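PDB 4HIZ: endosialidase from Enterobacteria phage phi92, which hydrolyses internal alpha-2,8 and alpha-2,9 linkages of sialic acid polymers, probably to let the phage through the capsule of its host. Local coordinates for residues N600-I603 / E608-L611; Y53-G58 / G422-N427; G190-S195 / T258-G263; G120-T125 / W483-F488. One frame throughout, in Å; residues are numbered along the deposited sequence. Where two conformers were deposited one is given.

Contact 1: residues N600-I603 / E608-L611; sequences NIPI and EQRL
Gln609 and Pro602 carry this contact. The Gln609 side chain lies across the proline ring at about a right angle, and its aliphatic part does the touching. Gln609 CB sits 3.6 Å from Pro602 CD, and Gln609 CG is 3.7 Å from the same carbon. Because CG stands anti to the backbone N (chi1 -174°) and the chain stays extended, the amide is carried past the ring toward Asn600. There Gln609 NE2 comes within 3.5 Å of Asn600 O, but no hydrogen bond joins the two segments. The amide is held by other residues: NE2 donates to Lys599 O, and OE1 is bonded to Asn633. These two bonds fix the rotation of the amide. The contact therefore rests on carbon packing, with the polar end satisfied next to it. Pro602 also packs on Gly592 of the second subunit, Asn600 ND2 bonds Asp591 of that subunit, and Arg610 and Leu611 join a parallel beta ladder with one of its strands. Such a sheet, continued across subunits, is characteristic of the intertwined trimeric beta stalks of phage fibres and tailspikes.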
loop_
_atom_site.group_PDB
_atom_site.type_symbol
_atom_site.label_atom_id
_atom_site.label_comp_id
_atom_site.label_asym_id
_atom_site.label_seq_id
_atom_site.Cartn_x
_atom_site.Cartn_y
_atom_site.Cartn_z
ATOM N N ASN A 600 -7.530 25.385 18.802
ATOM C CA ASN A 600 -6.449 25.106 19.743
ATOM C C ASN A 600 -5.684 26.395 20.065
ATOM O O ASN A 600 -5.766 27.393 19.322
ATOM C CB ASN A 600 -5.493 24.070 19.154
ATOM C CG ASN A 600 -6.045 22.657 19.243
ATOM O OD1 ASN A 600 -6.849 22.330 20.142
ATOM N ND2 ASN A 600 -5.591 21.795 18.332
ATOM N N ILE A 601 -4.930 26.382 21.156
ATOM C CA ILE A 601 -4.081 27.534 21.466
ATOM C C ILE A 601 -3.020 27.729 20.360
ATOM O O ILE A 601 -2.311 26.783 20.001
ATOM C CB ILE A 601 -3.360 27.349 22.820
ATOM C CG1 ILE A 601 -4.385 27.123 23.935
ATOM C CG2 ILE A 601 -2.460 28.577 23.065
ATOM C CD1 ILE A 601 -3.749 26.737 25.303
ATOM N N PRO A 602 -2.932 28.931 19.781
ATOM C CA PRO A 602 -1.938 29.106 18.708
ATOM C C PRO A 602 -0.524 28.964 19.231
ATOM O O PRO A 602 -0.217 29.368 20.380
ATOM C CB PRO A 602 -2.156 30.559 18.257
ATOM C CG PRO A 602 -3.614 30.846 18.611
ATOM C CD PRO A 602 -3.824 30.099 19.918
ATOM N N ILE A 603 0.346 28.408 18.400
ATOM C CA ILE A 603 1.756 28.296 18.761
ATOM C C ILE A 603 2.520 29.583 18.405
ATOM O O ILE A 603 3.418 30.009 19.143
ATOM C CB ILE A 603 2.403 27.041 18.103
ATOM C CG1 ILE A 603 3.688 26.657 18.834
ATOM C CG2 ILE A 603 2.597 27.214 16.588
ATOM C CD1 ILE A 603 3.416 26.129 20.203
ATOM N N GLU A 608 -4.042 35.947 18.824
ATOM C CA GLU A 608 -4.963 35.924 17.682
ATOM C C GLU A 608 -6.091 34.915 17.859
ATOM O O GLU A 608 -7.029 34.894 17.041
ATOM C CB GLU A 608 -4.231 35.532 16.395
ATOM C CG GLU A 608 -3.167 36.559 15.978
ATOM C CD GLU A 608 -3.763 37.784 15.295
ATOM O OE1 GLU A 608 -4.766 37.670 14.578
ATOM O OE2 GLU A 608 -3.202 38.879 15.450
ATOM N N GLN A 609 -6.005 34.084 18.895
ATOM C CA GLN A 609 -6.847 32.871 18.991
ATOM C C GLN A 609 -8.337 33.121 18.750
ATOM O O GLN A 609 -9.010 33.800 19.552
ATOM C CB GLN A 609 -6.701 32.205 20.361
ATOM C CG GLN A 609 -7.459 30.866 20.428
ATOM C CD GLN A 609 -7.455 30.296 21.844
ATOM O OE1 GLN A 609 -7.428 31.047 22.822
ATOM N NE2 GLN A 609 -7.473 28.971 21.958
ATOM N N ARG A 610 -8.854 32.530 17.669
ATOM C CA ARG A 610 -10.282 32.638 17.384
ATOM C C ARG A 610 -10.676 31.666 16.287
ATOM O O ARG A 610 -9.838 31.201 15.490
ATOM C CB ARG A 610 -10.623 34.070 16.944
ATOM C CG ARG A 610 -9.999 34.481 15.577
ATOM C CD ARG A 610 -10.077 35.996 15.460
ATOM N NE ARG A 610 -9.662 36.546 14.162
ATOM C CZ ARG A 610 -8.402 36.782 13.816
ATOM N NH1 ARG A 610 -7.379 36.461 14.632
ATOM N NH2 ARG A 610 -8.165 37.359 12.638
ATOM N N LEU A 611 -11.966 31.372 16.269
ATOM C CA LEU A 611 -12.554 30.540 15.226
ATOM C C LEU A 611 -13.418 31.453 14.353
ATOM O O LEU A 611 -14.219 32.230 14.881
ATOM C CB LEU A 611 -13.423 29.434 15.875
ATOM C CG LEU A 611 -14.098 28.469 14.872
ATOM C CD1 LEU A 611 -13.087 27.648 14.050
ATOM C CD2 LEU A 611 -15.112 27.522 15.576
#

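Contact 2: residues Y53-G58 / G422-N427; sequences YERIVG and GQELDN
A beta-hairpin loop of the N-terminal extension, carrying Arg55 and Ile56, meets Glu424 in a long surface loop of the catalytic propeller. The hairpin links strands 49-53 and 61-64. The propeller loop links strands 407-413 and 435-442, and all four strands belong to one mixed sheet. Glu424 bends at chi2 (-60°), and its carboxylate ends against the two hairpin side chains, which come from the opposite direction. Ile56 brings its CD1 methyl to 3.5 Å from Glu424 OE2 and 3.7 Å from Glu424 CD. Arg55 NH2 lies 3.8 Å from Glu424 OE1, a long salt bridge. The guanidinium and carboxylate planes stand 86° apart, so the two groups do not pair side by side. The stronger partner of Arg55 is Glu421, just ahead of this segment. Two carboxylates thus share one arginine at the surface. Glu424 O is bonded to Thr368 OG1. On the hairpin, the Ile56 CD1 methyl also lies over one face of the Arg55 guanidinium, near its rim. The loop is closed internally: Gly58 N donates to Glu54 OE1 at 2.9 Å, meeting it from above the carboxylate plane.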
loop_
_atom_site.group_PDB
_atom_site.type_symbol
_atom_site.label_atom_id
_atom_site.label_comp_id
_atom_site.label_asym_id
_atom_site.label_seq_id
_atom_site.Cartn_x
_atom_site.Cartn_y
_atom_site.Cartn_z
ATOM N N TYR A 53 19.805 -36.499 10.202
ATOM C CA TYR A 53 20.752 -35.941 11.177
ATOM C C TYR A 53 20.143 -36.040 12.573
ATOM O O TYR A 53 18.948 -35.768 12.760
ATOM C CB TYR A 53 21.022 -34.464 10.819
ATOM C CG TYR A 53 21.791 -33.692 11.876
ATOM C CD1 TYR A 53 23.051 -34.117 12.296
ATOM C CD2 TYR A 53 21.260 -32.523 12.439
ATOM C CE1 TYR A 53 23.765 -33.398 13.286
ATOM C CE2 TYR A 53 21.958 -31.791 13.399
ATOM C CZ TYR A 53 23.207 -32.235 13.828
ATOM O OH TYR A 53 23.890 -31.517 14.781
ATOM N N GLU A 54 20.950 -36.440 13.555
ATOM C CA GLU A 54 20.486 -36.483 14.951
ATOM C C GLU A 54 21.063 -35.319 15.767
ATOM O O GLU A 54 22.078 -35.464 16.469
ATOM C CB GLU A 54 20.866 -37.818 15.609
ATOM C CG GLU A 54 20.205 -39.020 14.932
ATOM C CD GLU A 54 20.575 -40.366 15.542
ATOM O OE1 GLU A 54 21.113 -40.424 16.675
ATOM O OE2 GLU A 54 20.308 -41.385 14.863
ATOM N N ARG A 55 20.394 -34.170 15.688
ATOM C CA ARG A 55 20.738 -33.024 16.534
ATOM C C ARG A 55 20.750 -33.459 17.999
ATOM O O ARG A 55 21.684 -33.149 18.776
ATOM C CB ARG A 55 19.701 -31.911 16.349
ATOM C CG ARG A 55 20.109 -30.603 17.057
ATOM C CD ARG A 55 19.012 -29.536 16.971
ATOM N NE ARG A 55 17.922 -29.822 17.898
ATOM C CZ ARG A 55 17.860 -29.399 19.158
ATOM N NH1 ARG A 55 18.845 -28.632 19.664
ATOM N NH2 ARG A 55 16.808 -29.738 19.919
ATOM N N ILE A 56 19.711 -34.219 18.353
ATOM C CA ILE A 56 19.602 -34.834 19.657
ATOM C C ILE A 56 19.802 -36.333 19.444
ATOM O O ILE A 56 19.115 -36.939 18.617
ATOM C CB ILE A 56 18.216 -34.577 20.279
ATOM C CG1 ILE A 56 17.942 -33.075 20.433
ATOM C CG2 ILE A 56 18.098 -35.277 21.646
ATOM C CD1 ILE A 56 19.002 -32.304 21.277
ATOM N N VAL A 57 20.749 -36.932 20.165
ATOM C CA VAL A 57 21.062 -38.339 19.923
ATOM C C VAL A 57 19.836 -39.226 20.101
ATOM O O VAL A 57 19.100 -39.084 21.072
ATOM C CB VAL A 57 22.191 -38.829 20.843
ATOM C CG1 VAL A 57 22.388 -40.329 20.684
ATOM C CG2 VAL A 57 23.489 -38.076 20.513
ATOM N N GLY A 58 19.605 -40.117 19.136
ATOM C CA GLY A 58 18.479 -41.031 19.210
ATOM C C GLY A 58 17.218 -40.477 18.578
ATOM O O GLY A 58 16.208 -41.186 18.530
ATOM N N GLY A 422 11.691 -34.765 21.828
ATOM C CA GLY A 422 11.175 -35.170 23.129
ATOM C C GLY A 422 12.181 -34.865 24.221
ATOM O O GLY A 422 13.386 -35.064 24.034
ATOM N N GLN A 423 11.650 -34.378 25.341
ATOM C CA GLN A 423 12.370 -34.022 26.561
ATOM C C GLN A 423 13.085 -32.672 26.496
ATOM O O GLN A 423 13.496 -32.158 27.534
ATOM C CB GLN A 423 13.330 -35.136 27.048
ATOM C CG GLN A 423 12.648 -36.491 27.365
ATOM C CD GLN A 423 11.797 -36.469 28.636
ATOM O OE1 GLN A 423 11.830 -35.507 29.398
ATOM N NE2 GLN A 423 11.024 -37.541 28.865
ATOM N N GLU A 424 13.232 -32.093 25.302
ATOM C CA GLU A 424 13.903 -30.805 25.201
ATOM C C GLU A 424 13.133 -29.723 25.927
ATOM O O GLU A 424 11.896 -29.709 25.907
ATOM C CB GLU A 424 14.075 -30.398 23.734
ATOM C CG GLU A 424 15.104 -31.217 23.033
ATOM C CD GLU A 424 16.469 -31.075 23.686
ATOM O OE1 GLU A 424 17.010 -29.941 23.735
ATOM O OE2 GLU A 424 17.016 -32.099 24.129
ATOM N N LEU A 425 13.855 -28.794 26.552
ATOM C CA LEU A 425 13.210 -27.721 27.298
ATOM C C LEU A 425 12.749 -26.588 26.396
ATOM O O LEU A 425 13.229 -26.426 25.267
ATOM C CB LEU A 425 14.164 -27.159 28.350
ATOM C CG LEU A 425 14.650 -28.216 29.361
ATOM C CD1 LEU A 425 15.546 -27.585 30.416
ATOM C CD2 LEU A 425 13.465 -28.932 30.018
ATOM N N ASP A 426 11.808 -25.790 26.891
ATOM C CA ASP A 426 11.363 -24.646 26.093
ATOM C C ASP A 426 12.559 -23.687 25.969
ATOM O O ASP A 426 13.422 -23.570 26.878
ATOM C CB ASP A 426 10.186 -23.940 26.754
ATOM C CG ASP A 426 8.911 -24.762 26.717
ATOM O OD1 ASP A 426 8.863 -25.823 26.035
ATOM O OD2 ASP A 426 7.939 -24.328 27.373
ATOM N N ASN A 427 12.617 -22.997 24.842
ATOM C CA ASN A 427 13.756 -22.133 24.487
ATOM C C ASN A 427 13.238 -20.747 24.119
ATOM O O ASN A 427 13.281 -20.343 22.941
ATOM C CB ASN A 427 14.486 -22.758 23.297
ATOM C CG ASN A 427 15.730 -21.993 22.884
ATOM O OD1 ASN A 427 16.376 -21.310 23.716
ATOM N ND2 ASN A 427 16.090 -22.107 21.600
#

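Contact 3: residues G190-S195 / T258-G263; sequences GGITIS and TTWHFG
Trp260 is gripped from two directions by the segment 190-195: at its edge by Gly190 and over one face by Ile192. At the edge, Trp260 NE1 donates to Gly190 O at 2.8 Å. The acceptor lies close to the indole plane, while the donor is tilted 25° from the carbonyl plane. Over the face, the Ile192 CD1 methyl makes a CH-pi contact, 3.7 Å from the centroid of the six-membered ring. It stands only 9° off the ring normal, so it sits nearly above the ring centre. Ile192 CG1 lies 3.8 Å from Trp260 CZ2. The indole is placed for both contacts by its first torsion (chi1 50°), which sets CG between the backbone N and the carbonyl carbon. A backbone bond, Gly190 N to Thr258 O at 2.8 Å, ties the two segments beside the ring. Gly190 thus donates and accepts across the contact, and its positive phi is one that glycine adopts easily.

A second shell positions these groups. Ile192 N is bonded to Asn255 OD1, the Trp260 backbone pairs with Pro188, and Ile203 of strand 200-204 touches both Ile192 and Trp260. Further along strand 261-264, Phe262 meets Phe218 edge to face, and Phe218 lines a glycan pocket. A bound sialic acid lies about 8 Å from the Trp260 side chain. This is the buried packing of an antiparallel beta subdomain inserted between strands 172-181 and 272-275 of a propeller sheet, beside a glycan-binding site.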
loop_
_atom_site.group_PDB
_atom_site.type_symbol
_atom_site.label_atom_id
_atom_site.label_comp_id
_atom_site.label_asym_id
_atom_site.label_seq_id
_atom_site.Cartn_x
_atom_site.Cartn_y
_atom_site.Cartn_z
ATOM N N GLY A 190 -34.651 -23.573 -16.171
ATOM C CA GLY A 190 -35.983 -23.902 -15.669
ATOM C C GLY A 190 -36.053 -23.895 -14.157
ATOM O O GLY A 190 -35.189 -23.331 -13.454
ATOM N N GLY A 191 -37.104 -24.511 -13.638
ATOM C CA GLY A 191 -37.260 -24.640 -12.203
ATOM C C GLY A 191 -37.992 -23.552 -11.446
ATOM O O GLY A 191 -38.127 -23.657 -10.212
ATOM N N ILE A 192 -38.450 -22.507 -12.137
ATOM C CA ILE A 192 -39.200 -21.447 -11.449
ATOM C C ILE A 192 -40.659 -21.473 -11.866
ATOM O O ILE A 192 -40.964 -21.319 -13.065
ATOM C CB ILE A 192 -38.630 -20.061 -11.729
ATOM C CG1 ILE A 192 -37.144 -20.011 -11.300
ATOM C CG2 ILE A 192 -39.464 -19.000 -10.988
ATOM C CD1 ILE A 192 -36.445 -18.638 -11.595
ATOM N N THR A 193 -41.561 -21.666 -10.897
ATOM C CA THR A 193 -42.996 -21.727 -11.216
ATOM C C THR A 193 -43.788 -20.810 -10.290
ATOM O O THR A 193 -43.478 -20.695 -9.082
ATOM C CB THR A 193 -43.556 -23.145 -11.088
ATOM O OG1 THR A 193 -43.190 -23.694 -9.826
ATOM C CG2 THR A 193 -43.029 -24.041 -12.209
ATOM N N ILE A 194 -44.803 -20.162 -10.860
ATOM C CA ILE A 194 -45.733 -19.325 -10.098
ATOM C C ILE A 194 -47.143 -19.570 -10.599
ATOM O O ILE A 194 -47.369 -19.502 -11.807
ATOM C CB ILE A 194 -45.429 -17.833 -10.310
ATOM C CG1 ILE A 194 -43.921 -17.574 -10.126
ATOM C CG2 ILE A 194 -46.224 -16.980 -9.288
ATOM C CD1 ILE A 194 -43.446 -16.231 -10.628
ATOM N N SER A 195 -48.092 -19.806 -9.693
ATOM C CA SER A 195 -49.494 -19.905 -10.120
ATOM C C SER A 195 -50.104 -18.535 -10.254
ATOM O O SER A 195 -49.796 -17.645 -9.464
ATOM C CB SER A 195 -50.316 -20.717 -9.114
ATOM O OG SER A 195 -49.794 -22.016 -9.096
ATOM N N THR A 258 -35.679 -21.936 -19.958
ATOM C CA THR A 258 -34.940 -20.681 -19.827
ATOM C C THR A 258 -33.717 -20.897 -18.942
ATOM O O THR A 258 -33.829 -21.438 -17.840
ATOM C CB THR A 258 -35.827 -19.594 -19.200
ATOM O OG1 THR A 258 -36.931 -19.307 -20.077
ATOM C CG2 THR A 258 -35.014 -18.315 -18.901
ATOM N N THR A 259 -32.556 -20.443 -19.431
ATOM C CA THR A 259 -31.332 -20.483 -18.639
ATOM C C THR A 259 -31.182 -19.137 -17.937
ATOM O O THR A 259 -31.331 -18.098 -18.558
ATOM C CB THR A 259 -30.107 -20.832 -19.524
ATOM O OG1 THR A 259 -30.349 -22.095 -20.165
ATOM C CG2 THR A 259 -28.860 -20.977 -18.668
ATOM N N TRP A 260 -30.971 -19.164 -16.620
ATOM C CA TRP A 260 -30.979 -17.926 -15.835
ATOM C C TRP A 260 -29.795 -17.894 -14.862
ATOM O O TRP A 260 -28.927 -18.763 -14.919
ATOM C CB TRP A 260 -32.342 -17.787 -15.102
ATOM C CG TRP A 260 -32.805 -19.016 -14.310
ATOM C CD1 TRP A 260 -33.379 -20.163 -14.825
ATOM C CD2 TRP A 260 -32.800 -19.182 -12.876
ATOM N NE1 TRP A 260 -33.714 -21.033 -13.800
ATOM C CE2 TRP A 260 -33.359 -20.462 -12.600
ATOM C CE3 TRP A 260 -32.361 -18.383 -11.801
ATOM C CZ2 TRP A 260 -33.502 -20.948 -11.316
ATOM C CZ3 TRP A 260 -32.492 -18.874 -10.513
ATOM C CH2 TRP A 260 -33.052 -20.154 -10.277
ATOM N N HIS A 261 -29.778 -16.892 -13.994
ATOM C CA HIS A 261 -28.618 -16.671 -13.127
ATOM C C HIS A 261 -29.070 -16.492 -11.696
ATOM O O HIS A 261 -30.036 -15.767 -11.432
ATOM C CB HIS A 261 -27.884 -15.385 -13.543
ATOM C CG HIS A 261 -27.382 -15.411 -14.948
ATOM N ND1 HIS A 261 -26.291 -16.164 -15.332
ATOM C CD2 HIS A 261 -27.854 -14.820 -16.074
ATOM C CE1 HIS A 261 -26.100 -16.017 -16.636
ATOM N NE2 HIS A 261 -27.030 -15.198 -17.110
ATOM N N PHE A 262 -28.353 -17.124 -10.778
ATOM C CA PHE A 262 -28.653 -17.025 -9.356
ATOM C C PHE A 262 -27.381 -16.768 -8.566
ATOM O O PHE A 262 -26.348 -17.387 -8.836
ATOM C CB PHE A 262 -29.260 -18.363 -8.890
ATOM C CG PHE A 262 -29.587 -18.402 -7.414
ATOM C CD1 PHE A 262 -30.779 -17.856 -6.935
ATOM C CD2 PHE A 262 -28.687 -18.942 -6.511
ATOM C CE1 PHE A 262 -31.080 -17.882 -5.573
ATOM C CE2 PHE A 262 -28.969 -18.952 -5.128
ATOM C CZ PHE A 262 -30.171 -18.430 -4.673
ATOM N N GLY A 263 -27.468 -15.881 -7.568
ATOM C CA GLY A 263 -26.354 -15.723 -6.636
ATOM C C GLY A 263 -26.887 -15.586 -5.219
ATOM O O GLY A 263 -27.945 -14.974 -4.993
#

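Contact 4: residues G120-T125 / W483-F488; sequences GDDGQT and WLYYIF
This is a buried turn-to-strand contact inside the catalytic beta-propeller, where Asp122 and Gly123 rest against Trp483 and Tyr485. The turn follows strand 113-119 and has the Asp-box sequence of sialidases (Ser-X-Asp-X-Gly-X-Thr). The strand belongs to the four-stranded sheet that contains 71-75. Tyr485 OH donates to Asp122 O at 2.7 Å. The hydroxyl approaches from above the carbonyl plane, 60° out of it, so it is not aimed at a lone pair of the carbonyl. The oxygen itself lies at the edge of the tyrosine ring. Tyr485 CE2 is 4.1 Å from Gly123 CA. Trp483 adds a looser touch, with CD1 4.5 Å from Asp122 CB. Residues 121-124 form a type I' turn, with positive phi at both Asp122 and Gly123. Asp121 holds it as expected in an Asp box: its OD1 accepts Thr125 N at 2.8 Å and its OD2 accepts Thr125 OG1 at 2.6 Å, both on the syn side. The Asp122 carboxylate turns to other partners, Lys480 and Tyr433 of the third subunit. Arg521 also bonds Asp122 O. One buried carbonyl thus receives two donors, and the neighbouring lysine and tyrosine would probably keep the Asp122 side chain ionised.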
loop_
_atom_site.group_PDB
_atom_site.type_symbol
_atom_site.label_atom_id
_atom_site.label_comp_id
_atom_site.label_asym_id
_atom_site.label_seq_id
_atom_site.Cartn_x
_atom_site.Cartn_y
_atom_site.Cartn_z
ATOM N N GLY A 120 -7.400 -15.871 -4.738
ATOM C CA GLY A 120 -8.042 -16.202 -6.004
ATOM C C GLY A 120 -7.097 -16.665 -7.100
ATOM O O GLY A 120 -7.515 -16.785 -8.255
ATOM N N ASP A 121 -5.835 -16.933 -6.763
ATOM C CA ASP A 121 -4.865 -17.364 -7.779
ATOM C C ASP A 121 -3.998 -18.546 -7.304
ATOM O O ASP A 121 -2.773 -18.567 -7.525
ATOM C CB ASP A 121 -3.989 -16.172 -8.222
ATOM C CG ASP A 121 -3.358 -15.449 -7.060
ATOM O OD1 ASP A 121 -3.199 -16.064 -5.963
ATOM O OD2 ASP A 121 -2.944 -14.261 -7.273
ATOM N N ASP A 122 -4.647 -19.539 -6.679
ATOM C CA ASP A 122 -3.963 -20.751 -6.289
ATOM C C ASP A 122 -2.902 -20.498 -5.212
ATOM O O ASP A 122 -1.965 -21.287 -5.072
ATOM C CB ASP A 122 -3.404 -21.510 -7.513
ATOM C CG ASP A 122 -4.527 -21.985 -8.429
ATOM O OD1 ASP A 122 -5.476 -22.599 -7.920
ATOM O OD2 ASP A 122 -4.520 -21.704 -9.628
ATOM N N GLY A 123 -3.064 -19.410 -4.458
ATOM C CA GLY A 123 -2.219 -19.164 -3.288
ATOM C C GLY A 123 -1.009 -18.304 -3.609
ATOM O O GLY A 123 -0.082 -18.231 -2.785
ATOM N N GLN A 124 -0.989 -17.676 -4.791
ATOM C CA GLN A 124 0.133 -16.783 -5.078
ATOM C C GLN A 124 -0.006 -15.459 -4.367
ATOM O O GLN A 124 0.989 -14.940 -3.849
ATOM C CB GLN A 124 0.202 -16.518 -6.599
ATOM C CG GLN A 124 0.525 -17.787 -7.347
ATOM C CD GLN A 124 0.686 -17.512 -8.837
ATOM O OE1 GLN A 124 1.770 -17.090 -9.270
ATOM N NE2 GLN A 124 -0.386 -17.708 -9.614
ATOM N N THR A 125 -1.212 -14.882 -4.374
ATOM C CA THR A 125 -1.454 -13.595 -3.721
ATOM C C THR A 125 -2.727 -13.653 -2.907
ATOM O O THR A 125 -3.635 -14.446 -3.200
ATOM C CB THR A 125 -1.564 -12.381 -4.704
ATOM O OG1 THR A 125 -2.776 -12.458 -5.477
ATOM C CG2 THR A 125 -0.332 -12.293 -5.642
ATOM N N TRP A 483 -2.535 -28.888 -5.655
ATOM C CA TRP A 483 -1.716 -28.238 -4.651
ATOM C C TRP A 483 -2.291 -28.444 -3.252
ATOM O O TRP A 483 -3.511 -28.374 -3.036
ATOM C CB TRP A 483 -1.697 -26.720 -4.899
ATOM C CG TRP A 483 -0.985 -26.211 -6.107
ATOM C CD1 TRP A 483 -1.551 -25.558 -7.178
ATOM C CD2 TRP A 483 0.425 -26.239 -6.338
ATOM N NE1 TRP A 483 -0.555 -25.166 -8.058
ATOM C CE2 TRP A 483 0.662 -25.601 -7.577
ATOM C CE3 TRP A 483 1.511 -26.780 -5.629
ATOM C CZ2 TRP A 483 1.957 -25.453 -8.107
ATOM C CZ3 TRP A 483 2.808 -26.641 -6.157
ATOM C CH2 TRP A 483 3.014 -25.981 -7.390
ATOM N N LEU A 484 -1.413 -28.712 -2.297
ATOM C CA LEU A 484 -1.794 -28.793 -0.883
ATOM C C LEU A 484 -1.192 -27.545 -0.187
ATOM O O LEU A 484 -0.111 -27.096 -0.564
ATOM C CB LEU A 484 -1.201 -30.083 -0.312
ATOM C CG LEU A 484 -1.325 -30.245 1.218
ATOM C CD1 LEU A 484 -1.430 -31.760 1.582
ATOM C CD2 LEU A 484 -0.151 -29.604 1.978
ATOM N N TYR A 485 -1.898 -26.985 0.792
ATOM C CA TYR A 485 -1.460 -25.776 1.497
ATOM C C TYR A 485 -1.399 -26.054 2.997
ATOM O O TYR A 485 -2.402 -26.448 3.601
ATOM C CB TYR A 485 -2.444 -24.626 1.275
ATOM C CG TYR A 485 -2.631 -24.339 -0.206
ATOM C CD1 TYR A 485 -3.562 -25.071 -0.962
ATOM C CD2 TYR A 485 -1.888 -23.351 -0.859
ATOM C CE1 TYR A 485 -3.739 -24.861 -2.324
ATOM C CE2 TYR A 485 -2.073 -23.126 -2.206
ATOM C CZ TYR A 485 -2.982 -23.866 -2.923
ATOM O OH TYR A 485 -3.141 -23.638 -4.295
ATOM N N TYR A 486 -0.219 -25.843 3.581
ATOM C CA TYR A 486 -0.120 -25.770 5.043
ATOM C C TYR A 486 -0.023 -24.294 5.358
ATOM O O TYR A 486 0.956 -23.637 4.963
ATOM C CB TYR A 486 1.113 -26.531 5.533
ATOM C CG TYR A 486 1.485 -26.332 7.018
ATOM C CD1 TYR A 486 0.529 -26.425 8.017
ATOM C CD2 TYR A 486 2.803 -26.045 7.405
ATOM C CE1 TYR A 486 0.846 -26.302 9.347
ATOM C CE2 TYR A 486 3.156 -25.901 8.744
ATOM C CZ TYR A 486 2.161 -26.027 9.713
ATOM O OH TYR A 486 2.490 -25.880 11.040
ATOM N N ILE A 487 -1.019 -23.761 6.050
ATOM C CA ILE A 487 -1.116 -22.314 6.230
ATOM C C ILE A 487 -1.016 -22.093 7.725
ATOM O O ILE A 487 -1.800 -22.656 8.516
ATOM C CB ILE A 487 -2.446 -21.760 5.670
ATOM C CG1 ILE A 487 -2.599 -22.233 4.216
ATOM C CG2 ILE A 487 -2.493 -20.201 5.764
ATOM C CD1 ILE A 487 -3.821 -21.627 3.494
ATOM N N PHE A 488 -0.052 -21.281 8.130
ATOM C CA PHE A 488 0.389 -21.338 9.529
ATOM C C PHE A 488 1.151 -20.080 9.912
ATOM O O PHE A 488 1.404 -19.224 9.065
ATOM C CB PHE A 488 1.264 -22.576 9.769
ATOM C CG PHE A 488 2.601 -22.535 9.056
ATOM C CD1 PHE A 488 2.672 -22.671 7.677
ATOM C CD2 PHE A 488 3.782 -22.349 9.771
ATOM C CE1 PHE A 488 3.892 -22.636 6.993
ATOM C CE2 PHE A 488 5.007 -22.314 9.116
ATOM C CZ PHE A 488 5.066 -22.466 7.715
#

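Contacts 3 and 4 are buried, contact 1 is partly buried, and contact 2 lies at the surface. Their chemistry differs accordingly. The two buried contacts use short hydrogen bonds from aromatic side chains to backbone carbonyls. Contact 1 relies on carbon packing, and contact 2 on a methyl against a carboxylate and a long salt bridge. Contacts 3 and 4 both belong to the propeller part of the chain, but contact 3 lies in an inserted subdomain, about 36 Å away between centres. Contact 2 joins the N-terminal extension to the propeller. Contact 1 stands apart in the C-terminal part. Contacts 1, 3 and 4 touch neighbouring subunits; no other chain touches contact 2.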